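Local coordinates for maltose/maltodextrin-binding protein (Thermus thermophilus, PDB 2GH9), which binds maltotriose and, as a periplasmic binding protein of the maltose/maltodextrin type, probably hands such sugars on to a membrane transporter, at residues F158-F163 with G346-A351; K164-E169 with E193-F198. One frame throughout, in Å; residues are numbered along the deposited sequence.

In the fold
Both contacts hang on helix 156-166, and their centres lie 10 Å apart on the same side of the chain's centre. Interaction 1 joins 158-163 of that helix to 346-351 on helix 341-357, bridging 182 intervening residues; interaction 2, whose two segments both fall within that interval, joins 164-169 to helix 189-204, only 23 residues on. They meet directly: Phe-163 CD2 lies 3.5 Å from Ala-195 CB, and Phe-162 CD1 lies 3.6 Å from Phe-198 CE2. One helix thus runs from the sugar, which Phe-158 touches, to the capped end at Gly-167, with a late helix of the chain and a near one packed against it in this periplasmic binding protein.

Interaction 1 (F158-F163 with G346-A351); sequences FNFGFF and GPWGNA. With GLC (alpha-D-glucopyranose), chain B.
Trp-348 directs the edge of its indole at Phe-163 in a T-shaped stack, the five-membered ring and the phenyl ring having centroids 4.8 Å apart and planes at 83°. Its NE1 makes the nearest approach, 3.4 Å from Phe-163 CZ, above the phenyl plane but offset toward the rim. The far end of the indole meets a second ring: Trp-348 CH2 lies 3.7 Å from Phe-160 CD1, an oblique apolar contact. With 10.0 Å between the CA atoms of Phe-160 and Trp-348, the backbones stand well apart and side chains span the interval. Trp-348 reaches across because its CG is anti to the backbone N (chi1 -172°). Toward the start of the helix, Phe-158 belongs to the sugar pocket; its CE2 lies 3.7 Å from O6 of the glucose unit, which meets the phenyl edge near its plane. The Asn-159 side chain is hydrogen-bonded back to the chain before it, OD1 with Tyr-151 OH and ND2 to the carbonyl oxygens of Ile-153 and Asp-155. Farther out, Phe-160 stacks on Phe-265 of strand 265-273, Phe-163 leans on Ala-195, Leu-196 and Ile-199 of helix 189-204, and Ala-351 turns to helix 363-378.

Interaction 2 (K164-E169 with E193-F198); sequences KAFGAE and EKALQF
Phe-166 packs against Lys-194, Ala-195 and Phe-198 at the C-terminal end of helix 156-166, which closes in a Schellman motif: Gly-167 leaves the helix with phi 138°, a positive value suited to glycine, and two bonds run back into the last turn, the one from Gly-167 N to Lys-164 O being weak. The apolar part of the contact centres on the Phe-166 ring, laid on one side of helix 189-204. Lys-194 CB sits over a face in a CH-pi contact, 4.0 Å from the ring centroid and 27° off its normal. Further round the ring, Phe-166 CD2 comes to 3.7 Å from Ala-195 CA, and CE2 lies equally near Phe-198 CB, both obliquely. The first torsion of Phe-198 (chi1 169°) swings its ring away from this contact, toward an edge-to-face meeting with Phe-162; Trp-131 also adjoins it. Among loop residues, Ala-258 touches Phe-166 and Pro-255 touches Phe-198.

Polar links are of two sorts. Between the segments, one water bridges the helix end and the lysine: it donates to Phe-166 O at 2.7 Å and accepts from Lys-194 NZ at 3.0 Å, the lysine chain being extended beyond CG. Within 164-169, Lys-164 NZ forms a salt bridge to Glu-169 OE1 at 3.3 Å and a hydrogen bond to Glu-169 O, on a lone pair in the carbonyl plane, at 3.0 Å.

Interaction 1 (F158-F163 with G346-A351)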
ATOM      1  N   PHE A 158       7.781  -1.002   0.525  1.00 19.51           N
ATOM      2  CA  PHE A 158       8.254  -0.754  -0.856  1.00 19.27           C
ATOM      3  C   PHE A 158       9.269  -1.803  -1.326  1.00 19.21           C
ATOM      4  O   PHE A 158       9.304  -2.189  -2.504  1.00 18.99           O
ATOM      5  CB  PHE A 158       8.863   0.649  -0.951  1.00 19.63           C
ATOM      6  CG  PHE A 158       7.854   1.732  -1.139  1.00 19.18           C
ATOM      7  CD1 PHE A 158       7.688   2.323  -2.382  1.00 18.87           C
ATOM      8  CD2 PHE A 158       7.078   2.165  -0.088  1.00 19.24           C
ATOM      9  CE1 PHE A 158       6.766   3.321  -2.557  1.00 19.31           C
ATOM     10  CE2 PHE A 158       6.142   3.155  -0.270  1.00 19.25           C
ATOM     11  CZ  PHE A 158       6.004   3.749  -1.500  1.00 18.26           C
ATOM     12  N   ASN A 159      10.075  -2.279  -0.380  1.00 19.01           N
ATOM     13  CA  ASN A 159      11.120  -3.270  -0.635  1.00 19.08           C
ATOM     14  C   ASN A 159      10.691  -4.734  -0.583  1.00 19.06           C
ATOM     15  O   ASN A 159      11.474  -5.596  -0.974  1.00 18.14           O
ATOM     16  CB  ASN A 159      12.274  -3.067   0.353  1.00 19.88           C
ATOM     17  CG  ASN A 159      13.130  -1.901  -0.016  1.00 19.39           C
ATOM     18  OD1 ASN A 159      13.765  -1.915  -1.063  1.00 20.53           O
ATOM     19  ND2 ASN A 159      13.121  -0.869   0.806  1.00 20.06           N
ATOM     20  N   PHE A 160       9.476  -5.029  -0.107  1.00 18.72           N
ATOM     21  CA  PHE A 160       9.052  -6.416  -0.002  1.00 18.85           C
ATOM     22  C   PHE A 160       9.256  -7.204  -1.299  1.00 19.41           C
ATOM     23  O   PHE A 160       9.680  -8.352  -1.254  1.00 20.14           O
ATOM     24  CB  PHE A 160       7.611  -6.586   0.490  1.00 18.74           C
ATOM     25  CG  PHE A 160       7.141  -8.011   0.404  1.00 19.52           C
ATOM     26  CD1 PHE A 160       7.675  -8.975   1.253  1.00 19.32           C
ATOM     27  CD2 PHE A 160       6.235  -8.409  -0.571  1.00 19.34           C
ATOM     28  CE1 PHE A 160       7.273 -10.291   1.161  1.00 19.65           C
ATOM     29  CE2 PHE A 160       5.852  -9.739  -0.675  1.00 20.18           C
ATOM     30  CZ  PHE A 160       6.376 -10.678   0.196  1.00 19.94           C
ATOM     31  N   GLY A 161       8.983  -6.597  -2.456  1.00 18.83           N
ATOM     32  CA  GLY A 161       9.120  -7.297  -3.725  1.00 19.53           C
ATOM     33  C   GLY A 161      10.491  -7.893  -3.972  1.00 19.65           C
ATOM     34  O   GLY A 161      10.615  -8.961  -4.566  1.00 20.13           O
ATOM     35  N   PHE A 162      11.514  -7.202  -3.507  1.00 19.33           N
ATOM     36  CA  PHE A 162      12.879  -7.732  -3.540  1.00 20.07           C
ATOM     37  C   PHE A 162      13.037  -8.899  -2.541  1.00 20.16           C
ATOM     38  O   PHE A 162      13.700  -9.886  -2.834  1.00 19.27           O
ATOM     39  CB  PHE A 162      13.890  -6.622  -3.238  1.00 19.25           C
ATOM     40  CG  PHE A 162      13.738  -5.415  -4.104  1.00 19.20           C
ATOM     41  CD1 PHE A 162      13.497  -5.545  -5.462  1.00 19.43           C
ATOM     42  CD2 PHE A 162      13.867  -4.132  -3.562  1.00 18.98           C
ATOM     43  CE1 PHE A 162      13.345  -4.426  -6.276  1.00 19.88           C
ATOM     44  CE2 PHE A 162      13.734  -3.019  -4.356  1.00 19.26           C
ATOM     45  CZ  PHE A 162      13.458  -3.159  -5.723  1.00 18.38           C
ATOM     46  N   PHE A 163      12.405  -8.800  -1.383  1.00 20.15           N
ATOM     47  CA  PHE A 163      12.421  -9.909  -0.426  1.00 21.52           C
ATOM     48  C   PHE A 163      11.729 -11.167  -0.996  1.00 21.56           C
ATOM     49  O   PHE A 163      12.232 -12.284  -0.837  1.00 21.99           O
ATOM     50  CB  PHE A 163      11.830  -9.493   0.937  1.00 21.80           C
ATOM     51  CG  PHE A 163      12.796  -8.733   1.823  1.00 22.14           C
ATOM     52  CD1 PHE A 163      13.362  -9.336   2.951  1.00 23.84           C
ATOM     53  CD2 PHE A 163      13.101  -7.405   1.558  1.00 22.40           C
ATOM     54  CE1 PHE A 163      14.232  -8.628   3.790  1.00 22.34           C
ATOM     55  CE2 PHE A 163      13.980  -6.688   2.390  1.00 22.06           C
ATOM     56  CZ  PHE A 163      14.536  -7.317   3.520  1.00 21.88           C
ATOM     57  N   GLY A 346       8.405  -1.964  11.957  1.00 28.40           N
ATOM     58  CA  GLY A 346       9.424  -1.120  12.590  1.00 28.99           C
ATOM     59  C   GLY A 346      10.834  -1.697  12.481  1.00 29.04           C
ATOM     60  O   GLY A 346      11.702  -1.076  11.859  1.00 29.20           O
ATOM     61  N   PRO A 347      11.072  -2.877  13.088  1.00 29.88           N
ATOM     62  CA  PRO A 347      12.390  -3.526  12.983  1.00 30.17           C
ATOM     63  C   PRO A 347      12.789  -3.876  11.545  1.00 30.63           C
ATOM     64  O   PRO A 347      13.982  -3.850  11.219  1.00 30.57           O
ATOM     65  CB  PRO A 347      12.221  -4.802  13.809  1.00 31.01           C
ATOM     66  CG  PRO A 347      11.073  -4.508  14.744  1.00 31.76           C
ATOM     67  CD  PRO A 347      10.150  -3.656  13.930  1.00 29.95           C
ATOM     68  N   TRP A 348      11.801  -4.201  10.700  1.00 29.60           N
ATOM     69  CA  TRP A 348      12.065  -4.513   9.288  1.00 29.56           C
ATOM     70  C   TRP A 348      12.630  -3.312   8.567  1.00 28.89           C
ATOM     71  O   TRP A 348      13.633  -3.429   7.862  1.00 28.75           O
ATOM     72  CB  TRP A 348      10.785  -5.013   8.602  1.00 29.18           C
ATOM     73  CG  TRP A 348      10.932  -5.561   7.207  1.00 28.61           C
ATOM     74  CD1 TRP A 348      12.086  -5.757   6.488  1.00 28.74           C
ATOM     75  CD2 TRP A 348       9.868  -6.029   6.380  1.00 28.94           C
ATOM     76  NE1 TRP A 348      11.797  -6.314   5.265  1.00 27.03           N
ATOM     77  CE2 TRP A 348      10.445  -6.503   5.176  1.00 28.27           C
ATOM     78  CE3 TRP A 348       8.480  -6.104   6.539  1.00 26.41           C
ATOM     79  CZ2 TRP A 348       9.681  -7.014   4.142  1.00 27.27           C
ATOM     80  CZ3 TRP A 348       7.733  -6.626   5.524  1.00 27.28           C
ATOM     81  CH2 TRP A 348       8.325  -7.068   4.335  1.00 27.71           C
ATOM     82  N   GLY A 349      11.987  -2.164   8.753  1.00 28.94           N
ATOM     83  CA  GLY A 349      12.421  -0.903   8.182  1.00 29.50           C
ATOM     84  C   GLY A 349      13.683  -0.352   8.837  1.00 29.69           C
ATOM     85  O   GLY A 349      14.487   0.322   8.189  1.00 29.36           O
ATOM     86  N   ASN A 350      13.847  -0.633  10.126  1.00 30.07           N
ATOM     87  CA  ASN A 350      15.080  -0.276  10.826  1.00 30.43           C
ATOM     88  C   ASN A 350      16.264  -1.041  10.228  1.00 29.77           C
ATOM     89  O   ASN A 350      17.331  -0.479  10.030  1.00 30.01           O
ATOM     90  CB  ASN A 350      14.941  -0.529  12.334  1.00 30.52           C
ATOM     91  CG  ASN A 350      13.996   0.475  13.027  1.00 33.00           C
ATOM     92  OD1 ASN A 350      13.615   1.511  12.455  1.00 33.97           O
ATOM     93  ND2 ASN A 350      13.628   0.167  14.279  1.00 32.87           N
ATOM     94  N   ALA A 351      16.058  -2.314   9.921  1.00 29.66           N
ATOM     95  CA  ALA A 351      17.098  -3.137   9.304  1.00 29.65           C
ATOM     96  C   ALA A 351      17.557  -2.545   7.968  1.00 29.78           C
ATOM     97  O   ALA A 351      18.760  -2.473   7.691  1.00 29.75           O
ATOM     98  CB  ALA A 351      16.597  -4.548   9.114  1.00 29.31           C
TER
HETATM   99  C1  GLC B   2       1.123   3.400   0.742  1.00 15.32           C
HETATM  100  C2  GLC B   2       0.232   2.181   0.896  1.00 15.94           C
HETATM  101  C3  GLC B   2       0.331   1.656   2.346  1.00 16.40           C
HETATM  102  C4  GLC B   2       1.764   1.434   2.802  1.00 18.11           C
HETATM  103  C5  GLC B   2       2.604   2.678   2.524  1.00 17.70           C
HETATM  104  C6  GLC B   2       4.084   2.418   2.826  1.00 18.26           C
HETATM  105  O2  GLC B   2      -1.126   2.538   0.624  1.00 16.86           O
HETATM  106  O3  GLC B   2      -0.415   0.465   2.481  1.00 16.48           O
HETATM  107  O4  GLC B   2       1.787   1.122   4.210  1.00 19.54           O
HETATM  108  O5  GLC B   2       2.463   3.089   1.144  1.00 14.21           O
HETATM  109  O6  GLC B   2       4.781   3.616   3.179  1.00 19.26           O

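Interaction 2 (K164-E169 with E193-F198)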
ATOM      1  N   LYS A 164      10.610 -10.963  -1.688  1.00 21.76           N
ATOM      2  CA  LYS A 164       9.897 -12.025  -2.405  1.00 22.35           C
ATOM      3  C   LYS A 164      10.744 -12.650  -3.528  1.00 22.41           C
ATOM      4  O   LYS A 164      10.881 -13.880  -3.596  1.00 22.82           O
ATOM      5  CB  LYS A 164       8.559 -11.497  -2.949  1.00 21.96           C
ATOM      6  CG  LYS A 164       7.686 -12.567  -3.611  1.00 23.08           C
ATOM      7  CD  LYS A 164       6.228 -12.136  -3.689  1.00 23.80           C
ATOM      8  CE  LYS A 164       5.344 -13.269  -4.171  1.00 24.78           C
ATOM      9  NZ  LYS A 164       5.354 -14.382  -3.212  1.00 26.80           N
ATOM     10  N   ALA A 165      11.344 -11.820  -4.373  1.00 22.48           N
ATOM     11  CA  ALA A 165      12.252 -12.319  -5.399  1.00 23.62           C
ATOM     12  C   ALA A 165      13.329 -13.263  -4.796  1.00 24.19           C
ATOM     13  O   ALA A 165      13.563 -14.364  -5.300  1.00 24.50           O
ATOM     14  CB  ALA A 165      12.907 -11.162  -6.155  1.00 22.73           C
ATOM     15  N   PHE A 166      13.957 -12.840  -3.700  1.00 25.18           N
ATOM     16  CA  PHE A 166      15.046 -13.609  -3.088  1.00 25.37           C
ATOM     17  C   PHE A 166      14.594 -14.803  -2.237  1.00 26.35           C
ATOM     18  O   PHE A 166      15.432 -15.595  -1.805  1.00 26.87           O
ATOM     19  CB  PHE A 166      15.974 -12.697  -2.281  1.00 25.65           C
ATOM     20  CG  PHE A 166      16.881 -11.857  -3.131  1.00 25.53           C
ATOM     21  CD1 PHE A 166      17.956 -12.441  -3.811  1.00 24.85           C
ATOM     22  CD2 PHE A 166      16.687 -10.499  -3.245  1.00 24.00           C
ATOM     23  CE1 PHE A 166      18.795 -11.686  -4.589  1.00 24.49           C
ATOM     24  CE2 PHE A 166      17.537  -9.734  -4.013  1.00 26.61           C
ATOM     25  CZ  PHE A 166      18.597 -10.343  -4.700  1.00 25.38           C
ATOM     26  N   GLY A 167      13.287 -14.950  -2.008  1.00 26.44           N
ATOM     27  CA  GLY A 167      12.729 -16.235  -1.553  1.00 26.40           C
ATOM     28  C   GLY A 167      11.663 -16.218  -0.476  1.00 26.40           C
ATOM     29  O   GLY A 167      11.274 -17.278  -0.006  1.00 26.19           O
ATOM     30  N   ALA A 168      11.219 -15.035  -0.050  1.00 26.79           N
ATOM     31  CA  ALA A 168      10.152 -14.910   0.959  1.00 27.17           C
ATOM     32  C   ALA A 168       8.789 -14.936   0.277  1.00 27.50           C
ATOM     33  O   ALA A 168       8.474 -14.028  -0.470  1.00 27.38           O
ATOM     34  CB  ALA A 168      10.319 -13.597   1.771  1.00 27.35           C
ATOM     35  N   GLU A 169       7.996 -15.981   0.508  1.00 27.86           N
ATOM     36  CA  GLU A 169       6.624 -16.056  -0.043  1.00 27.87           C
ATOM     37  C   GLU A 169       5.773 -14.891   0.488  1.00 27.26           C
ATOM     38  O   GLU A 169       5.075 -14.210  -0.250  1.00 26.14           O
ATOM     39  CB  GLU A 169       5.985 -17.397   0.336  1.00 28.19           C
ATOM     40  CG  GLU A 169       4.525 -17.584  -0.062  1.00 30.29           C
ATOM     41  CD  GLU A 169       4.240 -17.295  -1.541  1.00 35.41           C
ATOM     42  OE1 GLU A 169       5.084 -17.596  -2.418  1.00 37.11           O
ATOM     43  OE2 GLU A 169       3.140 -16.767  -1.826  1.00 39.75           O
ATOM     44  N   GLU A 193      19.330 -11.400   4.044  1.00 29.49           N
ATOM     45  CA  GLU A 193      20.695 -10.962   3.741  1.00 29.48           C
ATOM     46  C   GLU A 193      20.847 -10.589   2.259  1.00 28.39           C
ATOM     47  O   GLU A 193      21.420  -9.552   1.927  1.00 27.61           O
ATOM     48  CB  GLU A 193      21.690 -12.060   4.121  1.00 29.75           C
ATOM     49  CG  GLU A 193      21.768 -12.325   5.620  1.00 31.87           C
ATOM     50  CD  GLU A 193      22.583 -13.593   5.969  1.00 32.20           C
ATOM     51  OE1 GLU A 193      23.530 -13.911   5.228  1.00 33.03           O
ATOM     52  OE2 GLU A 193      22.258 -14.267   6.983  1.00 37.43           O
ATOM     53  N   LYS A 194      20.309 -11.418   1.370  1.00 27.93           N
ATOM     54  CA  LYS A 194      20.413 -11.140  -0.069  1.00 28.24           C
ATOM     55  C   LYS A 194      19.581  -9.919  -0.491  1.00 27.26           C
ATOM     56  O   LYS A 194      20.021  -9.126  -1.330  1.00 26.63           O
ATOM     57  CB  LYS A 194      20.025 -12.361  -0.886  1.00 28.51           C
ATOM     58  CG  LYS A 194      20.976 -13.561  -0.742  1.00 29.72           C
ATOM     59  CD  LYS A 194      20.240 -14.866  -1.051  1.00 30.42           C
ATOM     60  CE  LYS A 194      21.130 -16.089  -1.002  1.00 32.30           C
ATOM     61  NZ  LYS A 194      20.338 -17.359  -0.868  1.00 33.49           N
ATOM     62  N   ALA A 195      18.378  -9.780   0.077  1.00 26.91           N
ATOM     63  CA  ALA A 195      17.538  -8.622  -0.190  1.00 26.44           C
ATOM     64  C   ALA A 195      18.250  -7.354   0.235  1.00 26.05           C
ATOM     65  O   ALA A 195      18.327  -6.397  -0.529  1.00 25.25           O
ATOM     66  CB  ALA A 195      16.195  -8.730   0.528  1.00 26.59           C
ATOM     67  N   LEU A 196      18.780  -7.350   1.455  1.00 25.96           N
ATOM     68  CA  LEU A 196      19.440  -6.151   1.985  1.00 26.20           C
ATOM     69  C   LEU A 196      20.720  -5.772   1.228  1.00 25.91           C
ATOM     70  O   LEU A 196      21.004  -4.583   1.056  1.00 26.38           O
ATOM     71  CB  LEU A 196      19.767  -6.312   3.468  1.00 26.64           C
ATOM     72  CG  LEU A 196      18.603  -6.314   4.454  1.00 27.15           C
ATOM     73  CD1 LEU A 196      19.170  -6.276   5.892  1.00 29.83           C
ATOM     74  CD2 LEU A 196      17.672  -5.137   4.174  1.00 26.06           C
ATOM     75  N   GLN A 197      21.473  -6.768   0.768  1.00 26.41           N
ATOM     76  CA  GLN A 197      22.646  -6.496  -0.101  1.00 26.33           C
ATOM     77  C   GLN A 197      22.261  -5.875  -1.459  1.00 25.87           C
ATOM     78  O   GLN A 197      22.870  -4.902  -1.913  1.00 25.98           O
ATOM     79  CB  GLN A 197      23.439  -7.785  -0.323  1.00 26.92           C
ATOM     80  CG  GLN A 197      24.836  -7.562  -0.920  1.00 28.08           C
ATOM     81  CD  GLN A 197      25.686  -6.576  -0.105  1.00 29.77           C
ATOM     82  OE1 GLN A 197      25.973  -6.809   1.066  1.00 32.84           O
ATOM     83  NE2 GLN A 197      26.055  -5.471  -0.717  1.00 30.23           N
ATOM     84  N   PHE A 198      21.236  -6.418  -2.108  1.00 25.61           N
ATOM     85  CA  PHE A 198      20.725  -5.797  -3.335  1.00 25.23           C
ATOM     86  C   PHE A 198      20.264  -4.348  -3.097  1.00 25.29           C
ATOM     87  O   PHE A 198      20.561  -3.441  -3.910  1.00 24.39           O
ATOM     88  CB  PHE A 198      19.579  -6.615  -3.943  1.00 24.83           C
ATOM     89  CG  PHE A 198      18.863  -5.889  -5.035  1.00 24.21           C
ATOM     90  CD1 PHE A 198      19.495  -5.656  -6.233  1.00 22.33           C
ATOM     91  CD2 PHE A 198      17.581  -5.396  -4.849  1.00 23.04           C
ATOM     92  CE1 PHE A 198      18.875  -4.945  -7.236  1.00 21.90           C
ATOM     93  CE2 PHE A 198      16.953  -4.678  -5.850  1.00 21.98           C
ATOM     94  CZ  PHE A 198      17.594  -4.464  -7.049  1.00 23.50           C
TER
HETATM   95  O   HOH W   1      17.352 -17.046  -0.539  1.00 45.49           O